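Local structure of probable glutathione S-transferase (Pseudomonas aeruginosa, 6JWK) at residues 90-95 and 149-154; 129-134 and 171-176. The protein is a zeta-class glutathione S-transferase homologue and maleylpyruvate isomerase that probably converts its substrate from the cis to the trans form with the help of glutathione. All blocks are in the same frame, centred on the assembly; numbering follows the deposited sequence.

Interaction 1 of 2, residues 90-95 and 149-154; sequences RAQALE and HRRGAF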
ATOM      1  N   ARG B  90     -14.129  -5.137   5.951  1.00 19.83           N
ATOM      2  CA  ARG B  90     -13.292  -4.482   4.911  1.00 22.51           C
ATOM      3  C   ARG B  90     -12.008  -3.931   5.568  1.00 21.65           C
ATOM      4  O   ARG B  90     -10.884  -4.206   5.044  1.00 21.42           O
ATOM      5  CB  ARG B  90     -14.080  -3.398   4.171  1.00 23.60           C
ATOM      6  CG  ARG B  90     -13.232  -2.724   3.091  1.00 23.51           C
ATOM      7  CD  ARG B  90     -13.970  -1.854   2.116  1.00 27.28           C
ATOM      8  NE  ARG B  90     -14.716  -0.840   2.807  1.00 26.88           N
ATOM      9  CZ  ARG B  90     -16.005  -0.910   3.116  1.00 35.26           C
ATOM     10  NH1 ARG B  90     -16.582   0.107   3.736  1.00 36.08           N
ATOM     11  NH2 ARG B  90     -16.727  -1.980   2.808  1.00 38.48           N
ATOM     12  N   ALA B  91     -12.129  -3.220   6.700  1.00 21.51           N
ATOM     13  CA  ALA B  91     -10.974  -2.613   7.404  1.00 19.69           C
ATOM     14  C   ALA B  91      -9.983  -3.712   7.773  1.00 21.33           C
ATOM     15  O   ALA B  91      -8.789  -3.529   7.584  1.00 20.22           O
ATOM     16  CB  ALA B  91     -11.403  -1.822   8.617  1.00 20.21           C
ATOM     17  N   GLN B  92     -10.486  -4.868   8.233  1.00 20.11           N
ATOM     18  CA  GLN B  92      -9.634  -6.013   8.632  1.00 20.87           C
ATOM     19  C   GLN B  92      -8.946  -6.629   7.408  1.00 19.05           C
ATOM     20  O   GLN B  92      -7.776  -6.953   7.499  1.00 19.60           O
ATOM     21  CB  GLN B  92     -10.525  -6.993   9.403  1.00 22.74           C
ATOM     22  CG  GLN B  92     -10.824  -6.472  10.802  1.00 22.97           C
ATOM     23  CD  GLN B  92     -11.736  -7.384  11.593  1.00 25.45           C
ATOM     24  OE1 GLN B  92     -12.549  -8.124  11.036  1.00 25.30           O
ATOM     25  NE2 GLN B  92     -11.672  -7.241  12.910  1.00 25.86           N
ATOM     26  N   ALA B  93      -9.662  -6.824   6.311  1.00 20.96           N
ATOM     27  CA  ALA B  93      -9.074  -7.402   5.073  1.00 20.45           C
ATOM     28  C   ALA B  93      -8.030  -6.414   4.520  1.00 21.20           C
ATOM     29  O   ALA B  93      -6.903  -6.837   4.209  1.00 19.27           O
ATOM     30  CB  ALA B  93     -10.204  -7.698   4.126  1.00 20.17           C
ATOM     31  N   LEU B  94      -8.347  -5.113   4.472  1.00 18.38           N
ATOM     32  CA  LEU B  94      -7.371  -4.103   3.962  1.00 19.83           C
ATOM     33  C   LEU B  94      -6.170  -3.994   4.890  1.00 18.72           C
ATOM     34  O   LEU B  94      -5.065  -3.824   4.373  1.00 19.85           O
ATOM     35  CB  LEU B  94      -8.038  -2.742   3.751  1.00 20.10           C
ATOM     36  CG  LEU B  94      -9.142  -2.734   2.700  1.00 21.48           C
ATOM     37  CD1 LEU B  94      -9.878  -1.374   2.681  1.00 23.26           C
ATOM     38  CD2 LEU B  94      -8.559  -3.065   1.345  1.00 23.54           C
ATOM     39  N   GLU B  95      -6.341  -4.225   6.182  1.00 21.17           N
ATOM     40  CA  GLU B  95      -5.204  -4.145   7.145  1.00 22.03           C
ATOM     41  C   GLU B  95      -4.193  -5.225   6.756  1.00 21.59           C
ATOM     42  O   GLU B  95      -2.955  -4.932   6.752  1.00 18.76           O
ATOM     43  CB  GLU B  95      -5.631  -4.212   8.615  1.00 25.60           C
ATOM     44  CG  GLU B  95      -4.419  -4.354   9.561  1.00 31.27           C
ATOM     45  CD  GLU B  95      -4.307  -3.590  10.883  1.00 42.46           C
ATOM     46  OE1 GLU B  95      -5.173  -3.834  11.707  1.00 56.57           O
ATOM     47  OE2 GLU B  95      -3.243  -2.858  11.152  1.00 40.01           O
ATOM     48  N   HIS B 149      -8.552 -12.365  12.930  1.00 23.17           N
ATOM     49  CA  HIS B 149      -9.620 -11.600  12.246  1.00 23.27           C
ATOM     50  C   HIS B 149     -10.288 -12.362  11.103  1.00 21.26           C
ATOM     51  O   HIS B 149     -11.231 -11.803  10.534  1.00 23.85           O
ATOM     52  CB  HIS B 149      -9.071 -10.246  11.765  1.00 24.84           C
ATOM     53  CG  HIS B 149      -8.591  -9.379  12.884  1.00 31.19           C
ATOM     54  ND1 HIS B 149      -7.515  -8.505  12.742  1.00 38.04           N
ATOM     55  CD2 HIS B 149      -9.038  -9.228  14.154  1.00 30.70           C
ATOM     56  CE1 HIS B 149      -7.306  -7.893  13.906  1.00 39.27           C
ATOM     57  NE2 HIS B 149      -8.204  -8.342  14.798  1.00 32.54           N
ATOM     58  N   ARG B 150      -9.759 -13.500  10.682  1.00 20.49           N
ATOM     59  CA  ARG B 150     -10.346 -14.230   9.537  1.00 20.05           C
ATOM     60  C   ARG B 150     -11.836 -14.496   9.777  1.00 19.64           C
ATOM     61  O   ARG B 150     -12.258 -14.662  10.942  1.00 20.10           O
ATOM     62  CB  ARG B 150      -9.638 -15.546   9.255  1.00 19.84           C
ATOM     63  CG  ARG B 150      -9.958 -16.654  10.258  1.00 21.35           C
ATOM     64  CD  ARG B 150      -8.942 -17.757  10.147  1.00 21.39           C
ATOM     65  NE  ARG B 150      -8.885 -18.323   8.808  1.00 19.53           N
ATOM     66  CZ  ARG B 150      -7.905 -19.107   8.370  1.00 19.90           C
ATOM     67  NH1 ARG B 150      -6.872 -19.410   9.122  1.00 18.20           N
ATOM     68  NH2 ARG B 150      -7.950 -19.577   7.155  1.00 20.09           N
ATOM     69  N   ARG B 151     -12.618 -14.539   8.719  1.00 21.17           N
ATOM     70  CA  ARG B 151     -14.068 -14.809   8.836  1.00 23.18           C
ATOM     71  C   ARG B 151     -14.372 -16.270   8.511  1.00 23.75           C
ATOM     72  O   ARG B 151     -15.485 -16.699   8.800  1.00 23.63           O
ATOM     73  CB  ARG B 151     -14.856 -13.834   7.967  1.00 27.29           C
ATOM     74  CG  ARG B 151     -14.666 -12.379   8.381  1.00 31.04           C
ATOM     75  CD  ARG B 151     -15.453 -12.099   9.658  1.00 34.21           C
ATOM     76  NE  ARG B 151     -14.837 -11.092  10.503  1.00 34.56           N
ATOM     77  CZ  ARG B 151     -15.314 -10.724  11.682  1.00 35.32           C
ATOM     78  NH1 ARG B 151     -16.419 -11.314  12.132  1.00 32.47           N
ATOM     79  NH2 ARG B 151     -14.662  -9.813  12.407  1.00 36.03           N
ATOM     80  N   GLY B 152     -13.452 -16.990   7.876  1.00 23.51           N
ATOM     81  CA  GLY B 152     -13.739 -18.326   7.318  1.00 23.22           C
ATOM     82  C   GLY B 152     -12.487 -19.053   6.873  1.00 19.50           C
ATOM     83  O   GLY B 152     -11.390 -18.780   7.420  1.00 19.77           O
ATOM     84  N   ALA B 153     -12.697 -20.024   5.993  1.00 20.05           N
ATOM     85  CA  ALA B 153     -11.663 -20.883   5.378  1.00 19.88           C
ATOM     86  C   ALA B 153     -10.668 -19.933   4.737  1.00 20.31           C
ATOM     87  O   ALA B 153      -9.478 -20.198   4.804  1.00 17.62           O
ATOM     88  CB  ALA B 153     -12.259 -21.806   4.348  1.00 21.02           C
ATOM     89  N   PHE B 154     -11.191 -18.862   4.154  1.00 19.88           N
ATOM     90  CA  PHE B 154     -10.375 -17.724   3.650  1.00 20.69           C
ATOM     91  C   PHE B 154     -10.573 -16.545   4.598  1.00 20.78           C
ATOM     92  O   PHE B 154     -11.493 -16.561   5.435  1.00 22.17           O
ATOM     93  CB  PHE B 154     -10.741 -17.382   2.206  1.00 19.81           C
ATOM     94  CG  PHE B 154     -10.670 -18.561   1.268  1.00 22.47           C
ATOM     95  CD1 PHE B 154      -9.473 -18.891   0.646  1.00 21.38           C
ATOM     96  CD2 PHE B 154     -11.762 -19.428   1.136  1.00 21.68           C
ATOM     97  CE1 PHE B 154      -9.398 -19.993  -0.184  1.00 22.11           C
ATOM     98  CE2 PHE B 154     -11.696 -20.507   0.274  1.00 25.29           C
ATOM     99  CZ  PHE B 154     -10.514 -20.788  -0.380  1.00 23.84           C
TER
HETATM  100  O   HOH W   1     -12.551 -10.030   9.089  1.00 25.77           O
HETATM  101  O   HOH W   2      -6.720  -7.791   9.880  1.00 30.28           O

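Interaction 2 of 2, residues 129-134 and 171-176; sequences RWYAHW and LANARR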
ATOM      1  N   ARG B 129      19.702 -11.866   3.563  1.00 32.29           N
ATOM      2  CA  ARG B 129      19.403 -11.540   4.995  1.00 33.97           C
ATOM      3  C   ARG B 129      18.469 -10.313   5.099  1.00 34.46           C
ATOM      4  O   ARG B 129      17.613 -10.219   6.026  1.00 31.17           O
ATOM      5  CB  ARG B 129      20.695 -11.256   5.777  1.00 38.87           C
ATOM      6  CG  ARG B 129      21.560 -12.495   6.047  1.00 53.46           C
ATOM      7  CD  ARG B 129      22.900 -12.294   6.774  1.00 57.45           C
ATOM      8  NE  ARG B 129      23.439 -10.998   6.391  1.00 76.20           N
ATOM      9  CZ  ARG B 129      23.353  -9.866   7.109  1.00 74.00           C
ATOM     10  NH1 ARG B 129      22.812  -9.862   8.321  1.00 74.29           N
ATOM     11  NH2 ARG B 129      23.825  -8.737   6.602  1.00 60.21           N
ATOM     12  N   TRP B 130      18.633  -9.342   4.210  1.00 31.26           N
ATOM     13  CA  TRP B 130      17.675  -8.203   4.144  1.00 31.72           C
ATOM     14  C   TRP B 130      16.277  -8.775   3.872  1.00 25.03           C
ATOM     15  O   TRP B 130      15.364  -8.420   4.605  1.00 28.41           O
ATOM     16  CB  TRP B 130      18.141  -7.221   3.061  1.00 35.33           C
ATOM     17  CG  TRP B 130      17.131  -6.293   2.468  1.00 35.24           C
ATOM     18  CD1 TRP B 130      16.209  -6.571   1.492  1.00 35.91           C
ATOM     19  CD2 TRP B 130      17.074  -4.878   2.686  1.00 33.15           C
ATOM     20  NE1 TRP B 130      15.542  -5.430   1.135  1.00 34.99           N
ATOM     21  CE2 TRP B 130      16.057  -4.375   1.847  1.00 35.05           C
ATOM     22  CE3 TRP B 130      17.763  -3.991   3.531  1.00 37.27           C
ATOM     23  CZ2 TRP B 130      15.719  -3.020   1.834  1.00 34.31           C
ATOM     24  CZ3 TRP B 130      17.427  -2.648   3.510  1.00 36.31           C
ATOM     25  CH2 TRP B 130      16.397  -2.180   2.691  1.00 31.55           C
ATOM     26  N   TYR B 131      16.149  -9.582   2.821  1.00 28.15           N
ATOM     27  CA  TYR B 131      14.870 -10.155   2.325  1.00 30.34           C
ATOM     28  C   TYR B 131      14.176 -10.847   3.506  1.00 34.44           C
ATOM     29  O   TYR B 131      12.966 -10.581   3.806  1.00 27.57           O
ATOM     30  CB  TYR B 131      15.131 -11.052   1.116  1.00 29.77           C
ATOM     31  CG  TYR B 131      13.924 -11.285   0.249  1.00 30.33           C
ATOM     32  CD1 TYR B 131      12.858 -12.081   0.659  1.00 30.94           C
ATOM     33  CD2 TYR B 131      13.866 -10.720  -1.005  1.00 33.42           C
ATOM     34  CE1 TYR B 131      11.763 -12.291  -0.164  1.00 29.64           C
ATOM     35  CE2 TYR B 131      12.779 -10.923  -1.837  1.00 38.20           C
ATOM     36  CZ  TYR B 131      11.730 -11.722  -1.423  1.00 33.20           C
ATOM     37  OH  TYR B 131      10.681 -11.872  -2.299  1.00 38.16           O
ATOM     38  N   ALA B 132      14.962 -11.645   4.233  1.00 30.33           N
ATOM     39  CA  ALA B 132      14.473 -12.572   5.270  1.00 29.34           C
ATOM     40  C   ALA B 132      14.085 -11.764   6.498  1.00 27.99           C
ATOM     41  O   ALA B 132      13.120 -12.144   7.187  1.00 26.39           O
ATOM     42  CB  ALA B 132      15.528 -13.631   5.570  1.00 33.56           C
ATOM     43  N   HIS B 133      14.737 -10.619   6.744  1.00 29.22           N
ATOM     44  CA  HIS B 133      14.378  -9.751   7.899  1.00 27.54           C
ATOM     45  C   HIS B 133      12.964  -9.141   7.682  1.00 25.34           C
ATOM     46  O   HIS B 133      12.152  -9.174   8.598  1.00 28.17           O
ATOM     47  CB  HIS B 133      15.473  -8.689   8.175  1.00 31.42           C
ATOM     48  CG  HIS B 133      15.068  -7.664   9.187  1.00 33.96           C
ATOM     49  ND1 HIS B 133      14.960  -7.946  10.544  1.00 34.46           N
ATOM     50  CD2 HIS B 133      14.707  -6.367   9.047  1.00 34.02           C
ATOM     51  CE1 HIS B 133      14.586  -6.863  11.192  1.00 36.01           C
ATOM     52  NE2 HIS B 133      14.397  -5.888  10.292  1.00 32.20           N
ATOM     53  N   TRP B 134      12.693  -8.541   6.542  1.00 25.13           N
ATOM     54  CA  TRP B 134      11.416  -7.833   6.298  1.00 27.57           C
ATOM     55  C   TRP B 134      10.328  -8.920   6.205  1.00 30.13           C
ATOM     56  O   TRP B 134       9.200  -8.704   6.719  1.00 28.70           O
ATOM     57  CB  TRP B 134      11.531  -6.956   5.043  1.00 26.54           C
ATOM     58  CG  TRP B 134      12.623  -5.930   5.140  1.00 25.52           C
ATOM     59  CD1 TRP B 134      13.654  -5.766   4.270  1.00 26.19           C
ATOM     60  CD2 TRP B 134      12.831  -4.979   6.193  1.00 24.44           C
ATOM     61  NE1 TRP B 134      14.490  -4.771   4.704  1.00 28.35           N
ATOM     62  CE2 TRP B 134      14.023  -4.286   5.894  1.00 26.84           C
ATOM     63  CE3 TRP B 134      12.127  -4.614   7.343  1.00 28.22           C
ATOM     64  CZ2 TRP B 134      14.534  -3.277   6.713  1.00 27.78           C
ATOM     65  CZ3 TRP B 134      12.607  -3.592   8.140  1.00 29.83           C
ATOM     66  CH2 TRP B 134      13.796  -2.932   7.825  1.00 30.02           C
ATOM     67  N   LEU B 171       4.159 -15.306  -0.236  1.00 19.03           N
ATOM     68  CA  LEU B 171       4.703 -16.616   0.270  1.00 20.96           C
ATOM     69  C   LEU B 171       5.547 -17.297  -0.813  1.00 19.36           C
ATOM     70  O   LEU B 171       6.654 -17.773  -0.496  1.00 22.13           O
ATOM     71  CB  LEU B 171       3.546 -17.501   0.756  1.00 21.29           C
ATOM     72  CG  LEU B 171       2.855 -17.014   2.015  1.00 24.38           C
ATOM     73  CD1 LEU B 171       1.550 -17.773   2.223  1.00 25.74           C
ATOM     74  CD2 LEU B 171       3.788 -17.166   3.207  1.00 26.74           C
ATOM     75  N   ALA B 172       5.129 -17.279  -2.078  1.00 21.38           N
ATOM     76  CA  ALA B 172       5.927 -17.909  -3.165  1.00 22.73           C
ATOM     77  C   ALA B 172       7.312 -17.243  -3.190  1.00 22.85           C
ATOM     78  O   ALA B 172       8.308 -17.938  -3.207  1.00 21.27           O
ATOM     79  CB  ALA B 172       5.226 -17.797  -4.487  1.00 19.03           C
ATOM     80  N   ASN B 173       7.345 -15.928  -3.058  1.00 23.55           N
ATOM     81  CA  ASN B 173       8.579 -15.109  -3.104  1.00 23.73           C
ATOM     82  C   ASN B 173       9.459 -15.467  -1.914  1.00 22.36           C
ATOM     83  O   ASN B 173      10.691 -15.659  -2.130  1.00 22.30           O
ATOM     84  CB  ASN B 173       8.298 -13.614  -3.033  1.00 27.58           C
ATOM     85  CG  ASN B 173       8.048 -12.975  -4.367  1.00 36.88           C
ATOM     86  OD1 ASN B 173       8.319 -13.584  -5.402  1.00 38.58           O
ATOM     87  ND2 ASN B 173       7.544 -11.742  -4.320  1.00 37.64           N
ATOM     88  N   ALA B 174       8.885 -15.460  -0.713  1.00 20.74           N
ATOM     89  CA  ALA B 174       9.637 -15.754   0.526  1.00 23.04           C
ATOM     90  C   ALA B 174      10.236 -17.172   0.427  1.00 25.36           C
ATOM     91  O   ALA B 174      11.429 -17.369   0.846  1.00 22.95           O
ATOM     92  CB  ALA B 174       8.782 -15.586   1.748  1.00 20.83           C
ATOM     93  N   ARG B 175       9.466 -18.127  -0.112  1.00 24.25           N
ATOM     94  CA  ARG B 175       9.896 -19.545  -0.180  1.00 23.87           C
ATOM     95  C   ARG B 175      11.104 -19.596  -1.112  1.00 24.02           C
ATOM     96  O   ARG B 175      12.125 -20.199  -0.725  1.00 23.44           O
ATOM     97  CB  ARG B 175       8.774 -20.444  -0.705  1.00 24.26           C
ATOM     98  CG  ARG B 175       9.192 -21.888  -0.978  1.00 22.93           C
ATOM     99  CD  ARG B 175       7.982 -22.781  -1.283  1.00 22.37           C
ATOM    100  NE  ARG B 175       7.010 -22.748  -0.172  1.00 20.69           N
ATOM    101  CZ  ARG B 175       5.827 -22.114  -0.139  1.00 22.06           C
ATOM    102  NH1 ARG B 175       5.398 -21.431  -1.181  1.00 23.17           N
ATOM    103  NH2 ARG B 175       5.098 -22.116   0.963  1.00 21.88           N
ATOM    104  N   ARG B 176      10.973 -18.963  -2.279  1.00 25.84           N
ATOM    105  CA  ARG B 176      11.995 -18.966  -3.346  1.00 28.28           C
ATOM    106  C   ARG B 176      13.275 -18.283  -2.832  1.00 27.56           C
ATOM    107  O   ARG B 176      14.369 -18.658  -3.303  1.00 28.64           O
ATOM    108  CB  ARG B 176      11.456 -18.333  -4.622  1.00 32.57           C
ATOM    109  CG  ARG B 176      12.351 -18.583  -5.823  1.00 42.90           C
ATOM    110  CD  ARG B 176      11.692 -18.120  -7.109  1.00 55.28           C
ATOM    111  NE  ARG B 176      11.543 -16.672  -7.067  1.00 64.46           N
ATOM    112  CZ  ARG B 176      10.394 -15.997  -6.911  1.00 79.77           C
ATOM    113  NH1 ARG B 176      10.416 -14.674  -6.870  1.00 88.54           N
ATOM    114  NH2 ARG B 176       9.229 -16.619  -6.815  1.00 84.96           N
TER

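Interaction 1 of 2, residues 90-95 and 149-154
The carboxamide of Gln92 lies over one face of the His149 imidazole, with Gln92 NE2 3.5 Å from His149 CD2 and the two planes only 16° apart. In the all-helical C-terminal domain of the glutathione S-transferase fold, this is a contact between helix 87-103 and the C-terminal end of helix 124-149 with the loop that follows, the chain leaving helical geometry at Arg150. With CG beside the backbone N (chi1 -75°) and the chain extended beyond it, Gln92 carries its amide across to both His149 and Arg151. Gln92 OE1 accepts a hydrogen bond from Arg151 NH2 at 3.0 Å, on a lone pair in the carbonyl plane and close to the guanidinium plane. The Arg151 chain bends twice to bring this edge back to the amide. Arg150 NE donates to Gly152 O and Arg150 NH2 to Ala153 O, two bonds that fold the Arg150 side chain back on the loop backbone. On the other side of helix 87-103, Arg90 forms a salt bridge with Asp71 of the second subunit. One water joins Gln92 O to His149 ND1. Another grips Gln92 OE1 a second time, donating to it at 2.7 Å and to His149 O, and accepts from Arg151 NE.

Interaction 2 of 2, residues 129-134 and 171-176
Both segments are helical, 129-134 within helix 124-149 and 171-176 at the C-terminal end of helix 162-176, and no hydrogen bond links them. Tyr131 reaches across from one helix to the other: its CG stands anti to the backbone N (chi1 -159°), which sends the ring out toward the backbone of Asn173 and Ala174. Tyr131 CE1 comes within 4.0 Å of Asn173 O and 4.1 Å of Ala174 CA, both approached obliquely. Tyr131 OH sits 3.0 Å from Asn173 CB, a tight approach of a polar atom to a methylene. Ring and carboxamide are nearly perpendicular, their planes 84° apart. The amide has other partners: Asn173 OD1 accepts from Arg176 NH1 at 2.8 Å, the donor tilted from the carbonyl plane, while Asn173 ND2 is hydrogen-bonded to Ser10 OG. Met177 and Cys179 also pack on Tyr131. Roughly a quarter turn round the same helix, Trp130 and Trp134 meet Tyr115 of the second subunit. This buried helix packing thus adjoins the interface with the thioredoxin-like N-terminal domain, at the serine-rich Ser-Ser-x-Ser-x-Arg-Val-Arg motif of zeta-class enzymes; a sulfate about 5 Å from the Asn173 side chain may mark a pocket there.

In the fold
The centres of interactions 1 and 2 lie about 23 Å apart, with nearest atoms about 11 Å apart, and the two do not touch. Their segments alternate along the chain, in the order 90-95, 129-134, 149-154 and 171-176, all within the helical C-terminal domain. Helix 124-149 connects them: 129-134 lies in its first half, and 149-154 begins at its last residue and runs on toward helix 162-176, which carries 171-176. Interaction 1 therefore ties the far end of this long helix to helix 87-103, and interaction 2 packs its earlier turns on helix 162-176. Neighbouring residues on helices 87-103 and 124-149 meet the second subunit, which places the domain's internal packing beside the dimer interface.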